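PDB 3FLK: tartrate dehydrogenase/decarboxylase from Pseudomonas putida, which oxidises (+)-tartrate to oxaloglycolate with NAD, converts meso-tartrate to D-glycerate and oxidatively decarboxylates D-malate to pyruvate. Local coordinates for residues A[17-22]-A[292-297]; A[138-143]-A[159-164]; A[188-193]-A[241-246]; A[338-343]-A[350-355]. The protein carries 1 engineered substitution. All blocks are in the same frame, centred on the assembly; numbering follows the deposited sequence.

Contact 1 of 4, residues A[17-22]-A[292-297]. With NAI (1,4-dihydronicotinamide adenine dinucleotide), chain F.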
loop_
_atom_site.group_PDB
_atom_site.type_symbol
_atom_site.label_atom_id
_atom_site.label_comp_id
_atom_site.label_asym_id
_atom_site.label_seq_id
_atom_site.Cartn_x
_atom_site.Cartn_y
_atom_site.Cartn_z
ATOM N N GLY A 17 4.781 0.785 -23.926
ATOM C CA GLY A 17 3.893 1.820 -24.454
ATOM C C GLY A 17 3.914 1.819 -25.973
ATOM O O GLY A 17 2.893 2.063 -26.615
ATOM N N LEU A 18 5.083 1.521 -26.540
ATOM C CA LEU A 18 5.258 1.413 -27.991
ATOM C C LEU A 18 4.611 0.145 -28.558
ATOM O O LEU A 18 4.243 0.105 -29.731
ATOM C CB LEU A 18 6.747 1.457 -28.357
ATOM C CG LEU A 18 7.511 2.758 -28.071
ATOM C CD1 LEU A 18 9.001 2.495 -27.899
ATOM C CD2 LEU A 18 7.269 3.790 -29.165
ATOM N N GLU A 19 4.468 -0.880 -27.723
ATOM C CA GLU A 19 3.855 -2.140 -28.141
ATOM C C GLU A 19 2.330 -2.121 -28.022
ATOM O O GLU A 19 1.629 -2.601 -28.915
ATOM C CB GLU A 19 4.434 -3.318 -27.346
ATOM C CG GLU A 19 5.918 -3.583 -27.602
ATOM C CD GLU A 19 6.485 -4.707 -26.741
ATOM O OE1 GLU A 19 5.841 -5.094 -25.742
ATOM O OE2 GLU A 19 7.583 -5.207 -27.067
ATOM N N VAL A 20 1.814 -1.568 -26.927
ATOM C CA VAL A 20 0.372 -1.633 -26.666
ATOM C C VAL A 20 -0.453 -0.553 -27.381
ATOM O O VAL A 20 -1.600 -0.802 -27.751
ATOM C CB VAL A 20 0.029 -1.693 -25.143
ATOM C CG1 VAL A 20 0.681 -2.917 -24.492
ATOM C CG2 VAL A 20 0.434 -0.406 -24.416
ATOM N N LEU A 21 0.130 0.630 -27.579
ATOM C CA LEU A 21 -0.599 1.744 -28.203
ATOM C C LEU A 21 -1.188 1.422 -29.586
ATOM O O LEU A 21 -2.367 1.693 -29.816
ATOM C CB LEU A 21 0.237 3.034 -28.262
ATOM C CG LEU A 21 -0.505 4.232 -28.873
ATOM C CD1 LEU A 21 -1.454 4.850 -27.865
ATOM C CD2 LEU A 21 0.452 5.281 -29.405
ATOM N N PRO A 22 -0.378 0.855 -30.509
ATOM C CA PRO A 22 -0.931 0.503 -31.823
ATOM C C PRO A 22 -2.107 -0.474 -31.747
ATOM O O PRO A 22 -2.980 -0.445 -32.614
ATOM C CB PRO A 22 0.258 -0.142 -32.543
ATOM C CG PRO A 22 1.457 0.433 -31.872
ATOM C CD PRO A 22 1.060 0.534 -30.434
ATOM N N GLY A 292 10.104 -5.704 -25.927
ATOM C CA GLY A 292 10.837 -6.372 -27.000
ATOM C C GLY A 292 10.373 -7.781 -27.319
ATOM O O GLY A 292 10.650 -8.287 -28.406
ATOM N N LYS A 293 9.682 -8.433 -26.388
ATOM C CA LYS A 293 9.175 -9.781 -26.668
ATOM C C LYS A 293 7.696 -9.846 -27.029
ATOM O O LYS A 293 7.137 -10.935 -27.153
ATOM C CB LYS A 293 9.517 -10.795 -25.566
ATOM C CG LYS A 293 9.381 -10.331 -24.140
ATOM C CD LYS A 293 10.754 -10.177 -23.514
ATOM C CE LYS A 293 10.810 -10.858 -22.161
ATOM N NZ LYS A 293 12.221 -11.051 -21.712
ATOM N N ASN A 294 7.079 -8.681 -27.207
ATOM C CA ASN A 294 5.665 -8.575 -27.578
ATOM C C ASN A 294 4.759 -9.582 -26.858
ATOM O O ASN A 294 4.017 -10.342 -27.492
ATOM C CB ASN A 294 5.497 -8.666 -29.100
ATOM C CG ASN A 294 6.098 -7.476 -29.827
ATOM O OD1 ASN A 294 5.572 -6.360 -29.765
ATOM N ND2 ASN A 294 7.199 -7.709 -30.530
ATOM N N ILE A 295 4.849 -9.587 -25.532
ATOM C CA ILE A 295 3.957 -10.386 -24.687
ATOM C C ILE A 295 3.165 -9.490 -23.735
ATOM O O ILE A 295 2.350 -9.976 -22.951
ATOM C CB ILE A 295 4.712 -11.471 -23.879
ATOM C CG1 ILE A 295 5.837 -10.842 -23.044
ATOM C CG2 ILE A 295 5.215 -12.588 -24.810
ATOM C CD1 ILE A 295 6.335 -11.720 -21.917
ATOM N N ALA A 296 3.416 -8.184 -23.813
ATOM C CA ALA A 296 2.672 -7.196 -23.036
ATOM C C ALA A 296 1.172 -7.291 -23.310
ATOM O O ALA A 296 0.747 -7.361 -24.462
ATOM C CB ALA A 296 3.183 -5.788 -23.333
ATOM N N ASN A 297 0.386 -7.318 -22.238
ATOM C CA ASN A 297 -1.073 -7.307 -22.316
ATOM C C ASN A 297 -1.555 -5.944 -22.821
ATOM O O ASN A 297 -1.275 -4.920 -22.191
ATOM C CB ASN A 297 -1.664 -7.609 -20.928
ATOM C CG ASN A 297 -3.128 -8.011 -20.976
ATOM O OD1 ASN A 297 -3.847 -7.691 -21.918
ATOM N ND2 ASN A 297 -3.574 -8.726 -19.948
HETATM P PA NAI F . 5.489 -1.460 -14.570
HETATM O O1A NAI F . 4.018 -1.299 -14.507
HETATM O O2A NAI F . 6.053 -0.944 -15.830
HETATM O O5B NAI F . 5.852 -3.013 -14.432
HETATM C C5B NAI F . 5.622 -3.750 -13.252
HETATM C C4B NAI F . 5.532 -5.238 -13.572
HETATM O O4B NAI F . 4.307 -5.514 -14.224
HETATM C C3B NAI F . 6.651 -5.696 -14.498
HETATM O O3B NAI F . 7.097 -6.959 -14.066
HETATM C C2B NAI F . 5.983 -5.792 -15.856
HETATM O O2B NAI F . 6.540 -6.809 -16.656
HETATM C C1B NAI F . 4.526 -6.058 -15.516
HETATM N N9A NAI F . 3.625 -5.434 -16.500
HETATM C C8A NAI F . 3.320 -4.101 -16.613
HETATM N N7A NAI F . 2.456 -3.951 -17.641
HETATM C C5A NAI F . 2.205 -5.157 -18.183
HETATM C C6A NAI F . 1.403 -5.563 -19.246
HETATM N N6A NAI F . 0.688 -4.673 -19.929
HETATM N N1A NAI F . 1.348 -6.903 -19.576
HETATM C C2A NAI F . 2.079 -7.831 -18.865
HETATM N N3A NAI F . 2.868 -7.415 -17.809
HETATM C C4A NAI F . 2.935 -6.103 -17.477
HETATM O O3 NAI F . 6.094 -0.718 -13.264
HETATM P PN NAI F . 7.626 -0.672 -12.760
HETATM O O1N NAI F . 8.366 -1.877 -13.191
HETATM O O2N NAI F . 7.565 -0.383 -11.308
HETATM O O5D NAI F . 8.218 0.620 -13.498
HETATM C C5D NAI F . 8.805 0.553 -14.782
HETATM C C4D NAI F . 8.933 1.958 -15.371
HETATM O O4D NAI F . 7.652 2.467 -15.691
HETATM C C3D NAI F . 9.567 2.963 -14.418
HETATM O O3D NAI F . 10.404 3.796 -15.182
HETATM C C2D NAI F . 8.393 3.763 -13.881
HETATM O O2D NAI F . 8.753 5.079 -13.533
HETATM C C1D NAI F . 7.441 3.726 -15.068
HETATM N N1N NAI F . 6.009 3.885 -14.748
HETATM C C2N NAI F . 5.303 4.795 -15.484
HETATM C C3N NAI F . 3.944 4.986 -15.261
HETATM C C7N NAI F . 3.148 5.783 -16.255
HETATM O O7N NAI F . 3.768 6.242 -17.437
HETATM N N7N NAI F . 1.866 6.046 -16.003
HETATM C C4N NAI F . 3.307 4.233 -14.275
HETATM C C5N NAI F . 4.030 3.303 -13.530
HETATM C C6N NAI F . 5.392 3.133 -13.777
HETATM O O HOH W 1 6.280 -7.358 -24.418
#
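A buried helix carboxylate, that of Glu19, grips the backbone of the adenine-binding loop. Glu19 sits in the first turn of helix 17-35, and residues 292-297 form the loop before helix 299-313. Glu19 OE2 accepts a hydrogen bond from Gly292 N at 2.8 Å. The donor meets it on the syn side, 32° out of the carboxylate plane. A water donates to Glu19 OE1 at 2.7 Å and accepts from Ile295 N at 2.9 Å. Each carboxylate oxygen therefore holds a different point of the loop. CG of Glu19 lies anti to the carbonyl carbon (chi1 -65°) and the chain runs extended beyond it, which carries the carboxylate out to the loop. The amide of Asn294 lies against this chain, with OD1 3.5 Å from Glu19 CG; its bonding partner is Gln350. Deeper in, Val20 CG1 touches Ala296 CB at 4.0 Å and Asn297 O at 3.6 Å. The same loop reads the adenine of NADH by its backbone. Asn297 N donates to NAI N1A at 2.9 Å, and NAI N6A donates to Asn297 O at 3.0 Å. The helix thus backs the loop whose backbone bonds N1A and N6A of the adenine. Met301 of helix 299-313 packs on Val20 and Leu21, and strand 6-13 borders Leu18 and Leu21.

Contact 2 of 4, residues A[138-143]-A[159-164]; sequences EGEYSS and QESIFT
Glu138 CG stands between its backbone N and carbonyl carbon (chi1 56°), and the extended chain beyond it lays the carboxylate against Thr164. This closes one end of a short antiparallel pairing between loop 138-143 and strand 156-164, in the arm through which the two subunits meet. Glu138 OE2 accepts from Thr164 OG1 at 2.7 Å with its syn lone pair. Thr164 N donates to Glu138 OE1 at 2.9 Å, from above the carboxylate plane. Gly139 and Ile162 form a single hydrogen-bonded pair: Gly139 N donates to Ile162 O at 2.8 Å, while the return bond from Ile162 N is weak. Gly139 CA rests over one face of the Phe163 ring, 3.7 Å from its centroid, a CH-pi contact. The carboxylate of Glu140 lies at the edge of that ring, its plane turned 74° from the ring's; OE2 bonds Ser244. Residues 159-164 pair antiparallel with a strand of the second subunit, so the sheet runs on across the dimer. A water donates to Glu140 O and also bonds Ser161 OG. At the far end, Ser142 OG points anti to its backbone N (chi1 169°) and donates to Glu160 O at 2.7 Å.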
loop_
_atom_site.group_PDB
_atom_site.type_symbol
_atom_site.label_atom_id
_atom_site.label_comp_id
_atom_site.label_asym_id
_atom_site.label_seq_id
_atom_site.Cartn_x
_atom_site.Cartn_y
_atom_site.Cartn_z
ATOM N N GLU A 138 -2.127 16.991 -6.408
ATOM C CA GLU A 138 -1.444 17.437 -5.189
ATOM C C GLU A 138 -1.087 16.255 -4.285
ATOM O O GLU A 138 -0.922 15.130 -4.763
ATOM C CB GLU A 138 -2.277 18.510 -4.448
ATOM C CG GLU A 138 -3.710 18.092 -4.078
ATOM C CD GLU A 138 -4.491 19.173 -3.327
ATOM O OE1 GLU A 138 -5.089 18.849 -2.278
ATOM O OE2 GLU A 138 -4.517 20.338 -3.781
ATOM N N GLY A 139 -0.946 16.511 -2.987
ATOM C CA GLY A 139 -0.727 15.444 -2.020
ATOM C C GLY A 139 0.722 15.054 -1.814
ATOM O O GLY A 139 1.601 15.915 -1.729
ATOM N N GLU A 140 0.960 13.747 -1.738
ATOM C CA GLU A 140 2.268 13.192 -1.380
ATOM C C GLU A 140 3.286 13.251 -2.516
ATOM O O GLU A 140 4.491 13.277 -2.269
ATOM C CB GLU A 140 2.130 11.744 -0.890
ATOM C CG GLU A 140 1.087 11.529 0.208
ATOM C CD GLU A 140 -0.300 11.173 -0.329
ATOM O OE1 GLU A 140 -0.639 11.560 -1.473
ATOM O OE2 GLU A 140 -1.051 10.494 0.404
ATOM N N TYR A 141 2.805 13.254 -3.758
ATOM C CA TYR A 141 3.699 13.336 -4.904
ATOM C C TYR A 141 4.145 14.769 -5.112
ATOM O O TYR A 141 3.368 15.638 -5.515
ATOM C CB TYR A 141 3.074 12.724 -6.158
ATOM C CG TYR A 141 2.997 11.211 -6.101
ATOM C CD1 TYR A 141 3.701 10.491 -5.130
ATOM C CD2 TYR A 141 2.251 10.497 -7.034
ATOM C CE1 TYR A 141 3.642 9.102 -5.078
ATOM C CE2 TYR A 141 2.186 9.107 -6.990
ATOM C CZ TYR A 141 2.881 8.419 -6.012
ATOM O OH TYR A 141 2.822 7.045 -5.971
ATOM N N SER A 142 5.416 15.000 -4.815
ATOM C CA SER A 142 5.932 16.344 -4.654
ATOM C C SER A 142 7.389 16.436 -5.078
ATOM O O SER A 142 8.144 15.465 -4.981
ATOM C CB SER A 142 5.785 16.758 -3.188
ATOM O OG SER A 142 6.490 17.952 -2.910
ATOM N N SER A 143 7.767 17.613 -5.564
ATOM C CA SER A 143 9.160 17.940 -5.827
ATOM C C SER A 143 9.578 19.124 -4.949
ATOM O O SER A 143 10.545 19.832 -5.246
ATOM C CB SER A 143 9.363 18.245 -7.312
ATOM O OG SER A 143 8.533 19.317 -7.722
ATOM N N GLN A 159 10.965 16.569 2.342
ATOM C CA GLN A 159 9.977 16.410 1.283
ATOM C C GLN A 159 8.619 16.922 1.784
ATOM O O GLN A 159 8.104 16.418 2.778
ATOM C CB GLN A 159 9.891 14.928 0.902
ATOM C CG GLN A 159 8.817 14.571 -0.118
ATOM C CD GLN A 159 9.257 14.821 -1.540
ATOM O OE1 GLN A 159 8.944 15.858 -2.124
ATOM N NE2 GLN A 159 10.000 13.877 -2.105
ATOM N N GLU A 160 8.053 17.921 1.106
ATOM C CA GLU A 160 6.766 18.501 1.513
ATOM C C GLU A 160 5.575 17.847 0.823
ATOM O O GLU A 160 5.644 17.510 -0.358
ATOM C CB GLU A 160 6.720 20.007 1.246
ATOM C CG GLU A 160 7.474 20.850 2.252
ATOM C CD GLU A 160 8.904 21.088 1.833
ATOM O OE1 GLU A 160 9.118 21.678 0.753
ATOM O OE2 GLU A 160 9.818 20.698 2.586
ATOM N N SER A 161 4.490 17.673 1.574
ATOM C CA SER A 161 3.205 17.239 1.025
ATOM C C SER A 161 2.191 18.365 1.185
ATOM O O SER A 161 2.004 18.884 2.289
ATOM C CB SER A 161 2.696 15.988 1.744
ATOM O OG SER A 161 3.468 14.848 1.419
ATOM N N ILE A 162 1.543 18.741 0.085
ATOM C CA ILE A 162 0.575 19.839 0.092
ATOM C C ILE A 162 -0.832 19.342 -0.214
ATOM O O ILE A 162 -1.059 18.671 -1.223
ATOM C CB ILE A 162 0.942 20.948 -0.933
ATOM C CG1 ILE A 162 2.412 21.369 -0.806
ATOM C CG2 ILE A 162 -0.010 22.154 -0.809
ATOM C CD1 ILE A 162 2.790 22.029 0.507
ATOM N N PHE A 163 -1.764 19.671 0.674
ATOM C CA PHE A 163 -3.188 19.446 0.448
ATOM C C PHE A 163 -3.911 20.785 0.570
ATOM O O PHE A 163 -3.607 21.578 1.469
ATOM C CB PHE A 163 -3.743 18.436 1.457
ATOM C CG PHE A 163 -3.163 17.049 1.320
ATOM C CD1 PHE A 163 -3.857 16.056 0.636
ATOM C CD2 PHE A 163 -1.925 16.735 1.880
ATOM C CE1 PHE A 163 -3.329 14.765 0.509
ATOM C CE2 PHE A 163 -1.384 15.453 1.753
ATOM C CZ PHE A 163 -2.090 14.466 1.069
ATOM N N THR A 164 -4.836 21.052 -0.347
ATOM C CA THR A 164 -5.617 22.295 -0.324
ATOM C C THR A 164 -7.097 21.972 -0.165
ATOM O O THR A 164 -7.530 20.876 -0.519
ATOM C CB THR A 164 -5.415 23.143 -1.606
ATOM O OG1 THR A 164 -5.862 22.410 -2.755
ATOM C CG2 THR A 164 -3.947 23.530 -1.789
HETATM O O HOH W 2 5.580 13.929 0.092
#

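Contact 3 of 4, residues A[188-193]-A[241-246]; sequences TSATKS and VVASNL. With OXL (oxalate ion), chain O.
Thr188 and Val241 pair in parallel, as do Ser189 and Val242, joining strands 186-191 and 240-243 side by side within the large mixed sheet. This part is tight and fully buried. Val242 N donates to Thr188 O at 2.8 Å, and Ala190 N donates to Val242 O at 2.9 Å with an angle of 175° at the hydrogen. Thr188 O also receives a CA-H...O contact from Val241 CA. One branch of Val242, CG1, lies 3.6 Å from Thr188 O and reaches over Ser189 CA. Ala190 CB and Ala243 CB meet at 3.7 Å where the ladder ends. Beyond them the chains part. A water bridges the backbones: it donates to Ala190 O at 2.7 Å and accepts from Ser244 N at 2.8 Å. Ser244 takes the N-cap position of helix 245-258, with a weak bond to Phe247 N, whereas Lys192 leads the other way, toward the active site shared with the second subunit. The Lys192 chain is bent at chi2 (47°) and chi4 (78°), and Lys192 NZ donates to oxalate O4 at 3.2 Å. NZ also forms a salt bridge with Asp249 of the second subunit. Arg98, Arg108 and Arg134 of that subunit also hydrogen-bond the oxalate. Lys192 follows directly on strand 186-191, so its bonds imply an oxalate site built from both subunits.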
loop_
_atom_site.group_PDB
_atom_site.type_symbol
_atom_site.label_atom_id
_atom_site.label_comp_id
_atom_site.label_asym_id
_atom_site.label_seq_id
_atom_site.Cartn_x
_atom_site.Cartn_y
_atom_site.Cartn_z
ATOM N N THR A 188 -15.701 4.490 0.163
ATOM C CA THR A 188 -14.642 4.222 1.133
ATOM C C THR A 188 -13.533 5.250 0.941
ATOM O O THR A 188 -13.043 5.445 -0.171
ATOM C CB THR A 188 -14.069 2.789 0.992
ATOM O OG1 THR A 188 -15.120 1.837 1.173
ATOM C CG2 THR A 188 -12.978 2.526 2.031
ATOM N N SER A 189 -13.165 5.921 2.028
ATOM C CA SER A 189 -12.092 6.903 2.006
ATOM C C SER A 189 -10.811 6.285 2.556
ATOM O O SER A 189 -10.796 5.778 3.679
ATOM C CB SER A 189 -12.485 8.132 2.832
ATOM O OG SER A 189 -11.514 9.159 2.698
ATOM N N ALA A 190 -9.745 6.315 1.758
ATOM C CA ALA A 190 -8.433 5.868 2.220
ATOM C C ALA A 190 -7.805 6.949 3.091
ATOM O O ALA A 190 -7.730 8.112 2.692
ATOM C CB ALA A 190 -7.523 5.534 1.040
ATOM N N THR A 191 -7.356 6.559 4.280
ATOM C CA THR A 191 -6.745 7.506 5.210
ATOM C C THR A 191 -5.530 6.921 5.949
ATOM O O THR A 191 -5.205 5.747 5.793
ATOM C CB THR A 191 -7.804 8.082 6.208
ATOM O OG1 THR A 191 -7.241 9.184 6.934
ATOM C CG2 THR A 191 -8.289 7.026 7.188
ATOM N N LYS A 192 -4.847 7.766 6.719
ATOM C CA LYS A 192 -3.831 7.324 7.679
ATOM C C LYS A 192 -3.693 8.396 8.750
ATOM O O LYS A 192 -2.612 8.947 8.977
ATOM C CB LYS A 192 -2.484 7.021 7.002
ATOM C CG LYS A 192 -1.638 5.977 7.748
ATOM C CD LYS A 192 -2.483 4.762 8.141
ATOM C CE LYS A 192 -1.651 3.584 8.611
ATOM N NZ LYS A 192 -1.157 3.729 10.009
ATOM N N SER A 193 -4.819 8.681 9.400
ATOM C CA SER A 193 -4.942 9.798 10.333
ATOM C C SER A 193 -4.375 9.519 11.722
ATOM O O SER A 193 -4.567 10.317 12.640
ATOM C CB SER A 193 -6.400 10.263 10.417
ATOM O OG SER A 193 -7.295 9.162 10.424
ATOM N N VAL A 241 -13.847 3.853 -4.113
ATOM C CA VAL A 241 -12.742 4.086 -3.185
ATOM C C VAL A 241 -12.048 5.396 -3.552
ATOM O O VAL A 241 -11.486 5.528 -4.642
ATOM C CB VAL A 241 -11.729 2.907 -3.165
ATOM C CG1 VAL A 241 -10.649 3.133 -2.109
ATOM C CG2 VAL A 241 -12.443 1.581 -2.906
ATOM N N VAL A 242 -12.112 6.366 -2.645
ATOM C CA VAL A 242 -11.497 7.672 -2.864
ATOM C C VAL A 242 -10.206 7.785 -2.047
ATOM O O VAL A 242 -10.156 7.380 -0.881
ATOM C CB VAL A 242 -12.497 8.847 -2.593
ATOM C CG1 VAL A 242 -12.932 8.900 -1.123
ATOM C CG2 VAL A 242 -11.921 10.188 -3.059
ATOM N N ALA A 243 -9.162 8.316 -2.675
ATOM C CA ALA A 243 -7.825 8.308 -2.084
ATOM C C ALA A 243 -6.954 9.452 -2.588
ATOM O O ALA A 243 -7.212 10.023 -3.650
ATOM C CB ALA A 243 -7.140 6.961 -2.350
ATOM N N SER A 244 -5.922 9.776 -1.810
ATOM C CA SER A 244 -4.903 10.753 -2.196
ATOM C C SER A 244 -4.047 10.223 -3.352
ATOM O O SER A 244 -4.180 9.062 -3.750
ATOM C CB SER A 244 -3.998 11.049 -1.000
ATOM O OG SER A 244 -3.231 9.898 -0.676
ATOM N N ASN A 245 -3.161 11.075 -3.864
ATOM C CA ASN A 245 -2.279 10.740 -4.987
ATOM C C ASN A 245 -1.511 9.434 -4.784
ATOM O O ASN A 245 -1.552 8.541 -5.640
ATOM C CB ASN A 245 -1.302 11.892 -5.248
ATOM C CG ASN A 245 -1.033 12.119 -6.726
ATOM O OD1 ASN A 245 -1.051 11.187 -7.534
ATOM N ND2 ASN A 245 -0.775 13.372 -7.087
ATOM N N LEU A 246 -0.828 9.324 -3.647
ATOM C CA LEU A 246 -0.051 8.130 -3.312
ATOM C C LEU A 246 -0.912 6.905 -2.993
ATOM O O LEU A 246 -0.663 5.810 -3.513
ATOM C CB LEU A 246 0.903 8.413 -2.144
ATOM C CG LEU A 246 1.669 7.222 -1.544
ATOM C CD1 LEU A 246 2.624 6.600 -2.559
ATOM C CD2 LEU A 246 2.420 7.655 -0.294
HETATM C C1 OXL O . 1.484 0.589 12.737
HETATM C C2 OXL O . 0.386 1.539 12.525
HETATM O O1 OXL O . 1.366 -0.574 12.279
HETATM O O2 OXL O . 0.421 2.667 13.072
HETATM O O3 OXL O . 2.507 0.954 13.358
HETATM O O4 OXL O . -0.568 1.190 11.789
HETATM O O HOH W 3 -6.159 9.486 0.951
#

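Contact 4 of 4, residues A[338-343]-A[350-355]; sequences SVTPDM and QQVGAA
The loop that borders the adenine end of the NADH pocket, residues 338-343, packs on helix 349-361. No hydrogen bond crosses the contact, which is small, and Val352 carries most of it. Val352 CG2 lies anti to the carbonyl carbon, beside the backbone N, and faces residues 338-340. Val352 CG2 meets Ser338 O at 3.7 Å, Val339 C at 3.8 Å and Thr340 CG2 at 3.8 Å. The side chains of Thr340 and Val352 cross at about a right angle. One turn further along the helix, Ala355 CB touches Ser338 CB at 4.3 Å. Ser338 O is buried here with no polar partner in the model. Thr340 turns its methyl to the helix and its hydroxyl toward Asp342: OG1 donates to Asp342 OD2 at 2.6 Å, on the syn side of the carboxylate. Asp342 itself touches NADH. Helix 317-336 packs nearby, with Val333 against Ser338 and Ala355 and Ile334 against Val339, while helix 17-35 meets Gln350 and Ala354.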
loop_
_atom_site.group_PDB
_atom_site.type_symbol
_atom_site.label_atom_id
_atom_site.label_comp_id
_atom_site.label_asym_id
_atom_site.label_seq_id
_atom_site.Cartn_x
_atom_site.Cartn_y
_atom_site.Cartn_z
ATOM N N SER A 338 -8.113 -16.107 -25.316
ATOM C CA SER A 338 -7.300 -15.443 -26.335
ATOM C C SER A 338 -6.536 -14.277 -25.703
ATOM O O SER A 338 -6.776 -13.108 -26.013
ATOM C CB SER A 338 -8.171 -14.975 -27.502
ATOM O OG SER A 338 -8.772 -16.079 -28.158
ATOM N N VAL A 339 -5.609 -14.614 -24.813
ATOM C CA VAL A 339 -4.942 -13.618 -23.972
ATOM C C VAL A 339 -3.430 -13.843 -23.886
ATOM O O VAL A 339 -2.914 -14.852 -24.364
ATOM C CB VAL A 339 -5.568 -13.569 -22.542
ATOM C CG1 VAL A 339 -6.950 -12.926 -22.580
ATOM C CG2 VAL A 339 -5.639 -14.965 -21.922
ATOM N N THR A 340 -2.736 -12.886 -23.280
ATOM C CA THR A 340 -1.285 -12.942 -23.110
ATOM C C THR A 340 -0.895 -13.816 -21.904
ATOM O O THR A 340 -1.763 -14.195 -21.115
ATOM C CB THR A 340 -0.690 -11.515 -22.984
ATOM O OG1 THR A 340 -1.523 -10.713 -22.138
ATOM C CG2 THR A 340 -0.586 -10.857 -24.357
ATOM N N PRO A 341 0.406 -14.160 -21.771
ATOM C CA PRO A 341 0.890 -15.018 -20.677
ATOM C C PRO A 341 0.580 -14.550 -19.246
ATOM O O PRO A 341 0.482 -15.388 -18.349
ATOM C CB PRO A 341 2.403 -15.054 -20.910
ATOM C CG PRO A 341 2.549 -14.831 -22.376
ATOM C CD PRO A 341 1.507 -13.800 -22.684
ATOM N N ASP A 342 0.434 -13.241 -19.030
ATOM C CA ASP A 342 0.101 -12.728 -17.692
ATOM C C ASP A 342 -1.306 -13.146 -17.245
ATOM O O ASP A 342 -1.622 -13.109 -16.052
ATOM C CB ASP A 342 0.273 -11.204 -17.614
ATOM C CG ASP A 342 -0.671 -10.459 -18.535
ATOM O OD1 ASP A 342 -1.582 -9.770 -18.030
ATOM O OD2 ASP A 342 -0.509 -10.570 -19.766
HETATM N N MSE A 343 -2.137 -13.544 -18.208
HETATM C CA MSE A 343 -3.481 -14.048 -17.934
HETATM C C MSE A 343 -3.600 -15.553 -18.194
HETATM O O MSE A 343 -4.704 -16.100 -18.221
HETATM C CB MSE A 343 -4.516 -13.295 -18.767
HETATM C CG MSE A 343 -4.534 -11.800 -18.538
HETATM SE SE MSE A 343 -6.050 -10.989 -19.434
HETATM C CE MSE A 343 -7.428 -11.399 -18.126
ATOM N N GLN A 350 0.162 -8.482 -30.266
ATOM C CA GLN A 350 -0.490 -8.186 -31.542
ATOM C C GLN A 350 -1.653 -9.130 -31.824
ATOM O O GLN A 350 -2.663 -8.718 -32.390
ATOM C CB GLN A 350 0.524 -8.228 -32.693
ATOM C CG GLN A 350 1.589 -7.116 -32.658
ATOM C CD GLN A 350 2.638 -7.317 -31.573
ATOM O OE1 GLN A 350 2.892 -8.443 -31.124
ATOM N NE2 GLN A 350 3.257 -6.219 -31.142
ATOM N N GLN A 351 -1.509 -10.391 -31.419
ATOM C CA GLN A 351 -2.569 -11.389 -31.594
ATOM C C GLN A 351 -3.799 -11.090 -30.734
ATOM O O GLN A 351 -4.926 -11.313 -31.169
ATOM C CB GLN A 351 -2.047 -12.801 -31.312
ATOM C CG GLN A 351 -1.154 -13.369 -32.417
ATOM C CD GLN A 351 -0.539 -14.714 -32.055
ATOM O OE1 GLN A 351 -0.217 -14.973 -30.896
ATOM N NE2 GLN A 351 -0.361 -15.572 -33.057
ATOM N N VAL A 352 -3.581 -10.588 -29.520
ATOM C CA VAL A 352 -4.695 -10.192 -28.648
ATOM C C VAL A 352 -5.418 -8.969 -29.222
ATOM O O VAL A 352 -6.653 -8.934 -29.268
ATOM C CB VAL A 352 -4.238 -9.943 -27.185
ATOM C CG1 VAL A 352 -5.408 -9.466 -26.319
ATOM C CG2 VAL A 352 -3.637 -11.213 -26.595
ATOM N N GLY A 353 -4.646 -7.982 -29.669
ATOM C CA GLY A 353 -5.196 -6.811 -30.356
ATOM C C GLY A 353 -6.068 -7.207 -31.535
ATOM O O GLY A 353 -7.190 -6.716 -31.681
ATOM N N ALA A 354 -5.551 -8.115 -32.360
ATOM C CA ALA A 354 -6.275 -8.641 -33.520
ATOM C C ALA A 354 -7.551 -9.390 -33.135
ATOM O O ALA A 354 -8.583 -9.239 -33.792
ATOM C CB ALA A 354 -5.361 -9.541 -34.349
ATOM N N ALA A 355 -7.473 -10.192 -32.075
ATOM C CA ALA A 355 -8.617 -10.969 -31.590
ATOM C C ALA A 355 -9.758 -10.085 -31.069
ATOM O O ALA A 355 -10.930 -10.368 -31.320
ATOM C CB ALA A 355 -8.173 -11.959 -30.516
#

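How the contacts relate
The four contacts fall into two groups on opposite sides of the chain's centre. Contacts 1 and 4 lie about 11 Å apart, centre to centre, and together frame the adenine end of NADH. Asn297 ND2 is 3.0 Å from Asp342 OD1, and Asn294 OD1 is 2.7 Å from Gln350 NE2, both probable hydrogen bonds. Contacts 2 and 3 have centres about 14 Å apart and both touch the second subunit. Glu138 O to Asn245 ND2, at 2.9 Å, is a probable hydrogen bond between them. Tyr141 of contact 2 bonds Asp249, a metal ligand by similarity. Contacts 1 and 3, about 20 Å apart at their nearest atoms, serve different sites: one binds adenine, the other sends Lys192 to an oxalate held by the second subunit.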